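Local coordinates for protein galactan 1,3-beta-galactosidase (Phanerochaete chrysosporium, PDB 7BYT) that probably hydrolyses beta-1,3-linked galactan as an exo-acting glycosidase of family 43, and carries a calcium-binding CBM6-type carbohydrate-binding module that binds galactose, at residues E197-A202 and G280-V285; R61-L66 and C119-Y124. All blocks are in the same frame, centred on the assembly; numbering follows the deposited sequence.

Interaction 1: residues E197-A202 and G280-V285; sequences EYFLIA and GAPQIV
Phe199 overlaps the pyrrolidine ring of Pro282 through its CD2 and CE2 side, CD2 lying 3.6 Å from Pro282 CD. Further round the same ring, CZ comes to 3.6 Å from the carbonyl oxygen of Gly280, and CE2 lies near Ala281 CA. The ring stands beside its own backbone N (chi1 -71°), which turns it toward the turn at 280-282. Two residues on, Ile201 repeats the direction. Its CD1 methyl lies 3.7 Å from Pro282 CG, and the two side chains run past each other in opposite directions. Pro282 is therefore touched by Phe199 at CD and by Ile201 at CG. The contact is small and mostly apolar, burying 165 Å² in all. At Gly280 the positive phi of 95° suits glycine, since a side chain would be jammed against the preceding carbonyl. An alanine in place of Phe199 would keep only CB, would probably open a gap beside Pro282 CD and would leave Phe277 without its edge-to-face partner. Phe277 packs edge-to-face on Phe199 and also touches Pro282. Trp215 of strand 214-218 touches Ile201, Ala281 and Pro282. The contact thus joins strand 197-204, paired with 189-194 and 214-218, to the turn between strands 269-276 and 283-284 of the next sheet.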
loop_
_atom_site.group_PDB
_atom_site.type_symbol
_atom_site.label_atom_id
_atom_site.label_comp_id
_atom_site.label_asym_id
_atom_site.label_seq_id
_atom_site.Cartn_x
_atom_site.Cartn_y
_atom_site.Cartn_z
ATOM N N GLU A 197 -4.974 22.999 -4.669
ATOM C CA GLU A 197 -3.594 22.922 -4.214
ATOM C C GLU A 197 -3.034 21.552 -4.563
ATOM O O GLU A 197 -3.751 20.550 -4.519
ATOM C CB GLU A 197 -3.566 23.116 -2.693
ATOM C CG GLU A 197 -2.180 23.321 -2.093
ATOM C CD GLU A 197 -1.677 24.747 -2.239
ATOM O OE1 GLU A 197 -2.363 25.572 -2.885
ATOM O OE2 GLU A 197 -0.583 25.037 -1.702
ATOM N N TYR A 198 -1.756 21.502 -4.922
ATOM C CA TYR A 198 -1.105 20.232 -5.225
ATOM C C TYR A 198 -0.523 19.650 -3.945
ATOM O O TYR A 198 0.212 20.333 -3.229
ATOM C CB TYR A 198 0.016 20.450 -6.240
ATOM C CG TYR A 198 -0.441 21.097 -7.532
ATOM C CD1 TYR A 198 -0.955 20.338 -8.572
ATOM C CD2 TYR A 198 -0.337 22.476 -7.709
ATOM C CE1 TYR A 198 -1.361 20.935 -9.753
ATOM C CE2 TYR A 198 -0.738 23.077 -8.886
ATOM C CZ TYR A 198 -1.244 22.301 -9.901
ATOM O OH TYR A 198 -1.637 22.903 -11.076
ATOM N N PHE A 199 -0.864 18.397 -3.658
ATOM C CA PHE A 199 -0.331 17.682 -2.502
ATOM C C PHE A 199 0.541 16.531 -2.985
ATOM O O PHE A 199 0.042 15.603 -3.625
ATOM C CB PHE A 199 -1.459 17.163 -1.606
ATOM C CG PHE A 199 -2.172 18.252 -0.862
ATOM C CD1 PHE A 199 -3.233 18.937 -1.450
ATOM C CD2 PHE A 199 -1.759 18.615 0.404
ATOM C CE1 PHE A 199 -3.874 19.955 -0.768
ATOM C CE2 PHE A 199 -2.401 19.642 1.101
ATOM C CZ PHE A 199 -3.456 20.307 0.509
ATOM N N LEU A 200 1.836 16.605 -2.676
ATOM C CA LEU A 200 2.774 15.532 -2.975
ATOM C C LEU A 200 2.889 14.630 -1.754
ATOM O O LEU A 200 3.101 15.116 -0.639
ATOM C CB LEU A 200 4.144 16.130 -3.304
ATOM C CG LEU A 200 5.333 15.165 -3.395
ATOM C CD1 LEU A 200 5.213 14.253 -4.628
ATOM C CD2 LEU A 200 6.642 15.956 -3.433
ATOM N N ILE A 201 2.724 13.325 -1.966
ATOM C CA ILE A 201 2.953 12.298 -0.949
ATOM C C ILE A 201 4.158 11.486 -1.396
ATOM O O ILE A 201 4.258 11.116 -2.571
ATOM C CB ILE A 201 1.724 11.380 -0.802
ATOM C CG1 ILE A 201 0.419 12.173 -0.721
ATOM C CG2 ILE A 201 1.929 10.357 0.327
ATOM C CD1 ILE A 201 0.265 12.961 0.521
ATOM N N ALA A 202 5.072 11.204 -0.468
ATOM C CA ALA A 202 6.288 10.488 -0.825
ATOM C C ALA A 202 6.870 9.815 0.407
ATOM O O ALA A 202 6.606 10.211 1.548
ATOM C CB ALA A 202 7.334 11.434 -1.432
ATOM N N GLY A 280 -7.375 19.967 6.352
ATOM C CA GLY A 280 -6.758 20.764 5.320
ATOM C C GLY A 280 -5.577 20.099 4.668
ATOM O O GLY A 280 -5.083 20.602 3.652
ATOM N N ALA A 281 -5.120 18.983 5.213
ATOM C CA ALA A 281 -3.964 18.273 4.695
ATOM C C ALA A 281 -4.246 16.785 4.815
ATOM O O ALA A 281 -5.099 16.377 5.608
ATOM C CB ALA A 281 -2.742 18.618 5.546
ATOM N N PRO A 282 -3.544 15.949 4.046
ATOM C CA PRO A 282 -3.853 14.508 4.050
ATOM C C PRO A 282 -3.342 13.825 5.316
ATOM O O PRO A 282 -2.187 14.000 5.710
ATOM C CB PRO A 282 -3.124 13.991 2.803
ATOM C CG PRO A 282 -1.978 14.942 2.621
ATOM C CD PRO A 282 -2.505 16.293 3.051
ATOM N N GLN A 283 -4.211 13.035 5.949
ATOM C CA GLN A 283 -3.848 12.219 7.102
ATOM C C GLN A 283 -4.469 10.839 6.937
ATOM O O GLN A 283 -5.668 10.722 6.670
ATOM C CB GLN A 283 -4.348 12.865 8.400
ATOM C CG GLN A 283 -3.770 14.264 8.626
ATOM C CD GLN A 283 -2.319 14.232 9.093
ATOM O OE1 GLN A 283 -2.043 13.967 10.264
ATOM N NE2 GLN A 283 -1.391 14.519 8.185
ATOM N N ILE A 284 -3.659 9.787 7.068
ATOM C CA ILE A 284 -4.204 8.435 6.979
ATOM C C ILE A 284 -5.179 8.200 8.126
ATOM O O ILE A 284 -4.892 8.534 9.283
ATOM C CB ILE A 284 -3.070 7.396 6.984
ATOM C CG1 ILE A 284 -2.369 7.361 5.617
ATOM C CG2 ILE A 284 -3.609 6.001 7.372
ATOM C CD1 ILE A 284 -1.134 6.455 5.581
ATOM N N VAL A 285 -6.349 7.651 7.796
ATOM C CA VAL A 285 -7.271 7.091 8.779
ATOM C C VAL A 285 -6.919 5.615 8.909
ATOM O O VAL A 285 -7.047 4.855 7.942
ATOM C CB VAL A 285 -8.729 7.249 8.328
ATOM C CG1 VAL A 285 -9.669 6.695 9.399
ATOM C CG2 VAL A 285 -9.056 8.697 8.037
#

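Interaction 2: residues R61-L66 and C119-Y124; sequences RQNDAL and CGPYTY
Ala65 O accepts the backbone N-H of Tyr122 at 2.8 Å. The second hydrogen bond across the contact comes from a side chain. Asn63 ND2 reaches Cys119 O at 2.9 Å, from above the carbonyl plane and with a bent angle of 137°. The same amide nitrogen also donates to Asp64 O at 3.0 Å, so two carbonyls hold the Asn63 amide. Its CG sits between the backbone N and the carbonyl carbon (chi1 60°), which, with chi2 -88°, swings ND2 to Cys119 O. Ala65 CA adds a CA-H...O contact to Cys119 O at 3.4 Å. Ala65 O, a polar atom, also lies at the edge of the Tyr122 ring, near its plane. The apolar pairs are Ala65 CB with Tyr122 CD1 at 3.8 Å and Leu66 CD1 with Tyr122 CB at 4.3 Å. Gln62 CB lies 3.7 Å from Cys119 SG, which is disulfide-bonded to Cys50. Backbone shape matters too: a cis peptide precedes Pro121, and Gly120 has positive phi where a side chain would strike Tyr122. Ala65 and Leu66 form a classic beta bulge opposite Val48 of strand 48-53. Met96 of strand 93-101 and Phe34 of strand 30-36 each touch both Ala65 and Tyr122. The contact joins the loop after strand 60-61 to the lead-in to strand 123-128, an outermost strand of the adjacent sheet.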
loop_
_atom_site.group_PDB
_atom_site.type_symbol
_atom_site.label_atom_id
_atom_site.label_comp_id
_atom_site.label_asym_id
_atom_site.label_seq_id
_atom_site.Cartn_x
_atom_site.Cartn_y
_atom_site.Cartn_z
ATOM N N ARG A 61 -9.272 -10.081 -12.787
ATOM C CA ARG A 61 -8.027 -10.000 -13.535
ATOM C C ARG A 61 -8.315 -10.030 -15.031
ATOM O O ARG A 61 -9.023 -10.917 -15.525
ATOM C CB ARG A 61 -7.065 -11.126 -13.156
ATOM C CG ARG A 61 -5.677 -10.826 -13.686
ATOM C CD ARG A 61 -4.602 -11.756 -13.228
ATOM N NE ARG A 61 -3.304 -11.258 -13.688
ATOM C CZ ARG A 61 -2.133 -11.629 -13.186
ATOM N NH1 ARG A 61 -2.086 -12.506 -12.189
ATOM N NH2 ARG A 61 -1.013 -11.129 -13.693
ATOM N N GLN A 62 -7.777 -9.042 -15.748
ATOM C CA GLN A 62 -7.852 -8.986 -17.201
ATOM C C GLN A 62 -6.536 -9.482 -17.792
ATOM O O GLN A 62 -5.624 -9.907 -17.083
ATOM C CB GLN A 62 -8.138 -7.552 -17.669
ATOM C CG GLN A 62 -9.346 -6.901 -17.017
ATOM C CD GLN A 62 -10.635 -7.664 -17.273
ATOM O OE1 GLN A 62 -10.797 -8.305 -18.316
ATOM N NE2 GLN A 62 -11.551 -7.615 -16.313
ATOM N N ASN A 63 -6.436 -9.420 -19.118
ATOM C CA ASN A 63 -5.165 -9.669 -19.781
ATOM C C ASN A 63 -4.105 -8.739 -19.203
ATOM O O ASN A 63 -4.383 -7.585 -18.862
ATOM C CB ASN A 63 -5.305 -9.349 -21.277
ATOM C CG ASN A 63 -5.711 -7.874 -21.547
ATOM O OD1 ASN A 63 -6.900 -7.545 -21.575
ATOM N ND2 ASN A 63 -4.719 -6.991 -21.756
ATOM N N ASP A 64 -2.879 -9.234 -19.117
ATOM C CA ASP A 64 -1.788 -8.362 -18.700
ATOM C C ASP A 64 -1.670 -7.166 -19.637
ATOM O O ASP A 64 -1.830 -7.278 -20.861
ATOM C CB ASP A 64 -0.462 -9.113 -18.690
ATOM C CG ASP A 64 -0.360 -10.102 -17.548
ATOM O OD1 ASP A 64 -1.099 -9.945 -16.550
ATOM O OD2 ASP A 64 0.480 -11.017 -17.648
ATOM N N ALA A 65 -1.397 -6.006 -19.044
ATOM C CA ALA A 65 -1.233 -4.785 -19.820
ATOM C C ALA A 65 0.121 -4.702 -20.518
ATOM O O ALA A 65 0.221 -4.103 -21.594
ATOM C CB ALA A 65 -1.429 -3.581 -18.897
ATOM N N LEU A 66 1.173 -5.264 -19.933
ATOM C CA LEU A 66 2.488 -5.237 -20.560
ATOM C C LEU A 66 3.198 -6.548 -20.287
ATOM O O LEU A 66 3.210 -7.035 -19.150
ATOM C CB LEU A 66 3.331 -4.076 -20.018
ATOM C CG LEU A 66 4.622 -3.795 -20.786
ATOM C CD1 LEU A 66 4.296 -3.279 -22.181
ATOM C CD2 LEU A 66 5.485 -2.801 -20.007
ATOM N N CYS A 119 -6.900 -1.741 -20.641
ATOM C CA CYS A 119 -5.993 -2.834 -20.297
ATOM C C CYS A 119 -5.082 -3.221 -21.454
ATOM O O CYS A 119 -4.261 -4.138 -21.306
ATOM C CB CYS A 119 -6.736 -4.077 -19.779
ATOM S SG CYS A 119 -7.322 -3.996 -18.063
ATOM N N GLY A 120 -5.200 -2.553 -22.597
ATOM C CA GLY A 120 -4.323 -2.813 -23.707
ATOM C C GLY A 120 -4.642 -4.138 -24.359
ATOM O O GLY A 120 -5.806 -4.443 -24.621
ATOM N N PRO A 121 -3.625 -4.980 -24.597
ATOM C CA PRO A 121 -2.237 -4.827 -24.152
ATOM C C PRO A 121 -1.503 -3.658 -24.806
ATOM O O PRO A 121 -1.867 -3.170 -25.881
ATOM C CB PRO A 121 -1.591 -6.154 -24.554
ATOM C CG PRO A 121 -2.410 -6.619 -25.696
ATOM C CD PRO A 121 -3.815 -6.237 -25.343
ATOM N N TYR A 122 -0.482 -3.194 -24.102
ATOM C CA TYR A 122 0.245 -1.995 -24.473
ATOM C C TYR A 122 1.463 -2.348 -25.317
ATOM O O TYR A 122 2.031 -3.438 -25.200
ATOM C CB TYR A 122 0.697 -1.261 -23.207
ATOM C CG TYR A 122 -0.419 -0.527 -22.506
ATOM C CD1 TYR A 122 -1.448 -1.225 -21.871
ATOM C CD2 TYR A 122 -0.452 0.865 -22.478
ATOM C CE1 TYR A 122 -2.491 -0.557 -21.243
ATOM C CE2 TYR A 122 -1.497 1.546 -21.847
ATOM C CZ TYR A 122 -2.510 0.827 -21.230
ATOM O OH TYR A 122 -3.537 1.501 -20.611
ATOM N N THR A 123 1.852 -1.402 -26.174
ATOM C CA THR A 123 3.025 -1.517 -27.032
ATOM C C THR A 123 4.132 -0.627 -26.478
ATOM O O THR A 123 3.987 0.598 -26.422
ATOM C CB THR A 123 2.696 -1.111 -28.466
ATOM O OG1 THR A 123 1.675 -1.976 -28.988
ATOM C CG2 THR A 123 3.933 -1.234 -29.337
ATOM N N TYR A 124 5.235 -1.248 -26.083
ATOM C CA TYR A 124 6.390 -0.528 -25.563
ATOM C C TYR A 124 7.073 0.273 -26.668
ATOM O O TYR A 124 7.360 -0.256 -27.755
ATOM C CB TYR A 124 7.351 -1.564 -25.009
ATOM C CG TYR A 124 8.728 -1.093 -24.557
ATOM C CD1 TYR A 124 8.889 -0.223 -23.481
ATOM C CD2 TYR A 124 9.869 -1.594 -25.175
ATOM C CE1 TYR A 124 10.161 0.158 -23.049
ATOM C CE2 TYR A 124 11.135 -1.212 -24.764
ATOM C CZ TYR A 124 11.275 -0.346 -23.692
ATOM O OH TYR A 124 12.533 0.002 -23.277
#

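Interactions 1 and 2 do not touch. Their centres lie 31 Å apart, their nearest atoms about 22 Å. Interaction 2 closes along the chain before interaction 1 opens. Each joins parts of two different antiparallel sheets, in keeping with the five-bladed beta-propeller of family 43. Interaction 1 is mostly apolar and has no hydrogen bond between its segments; interaction 2 combines two hydrogen bonds with apolar packing and lies beside a disulfide. Neither includes a galactose-binding residue. The side chain of Ile201 is about 9 Å from that of Gln242, which binds alpha-D-galactose, and about 12 Å from the bound sugar. The side chain of Leu66 is about 11 Å from that of Glu81, another galactose-binding residue.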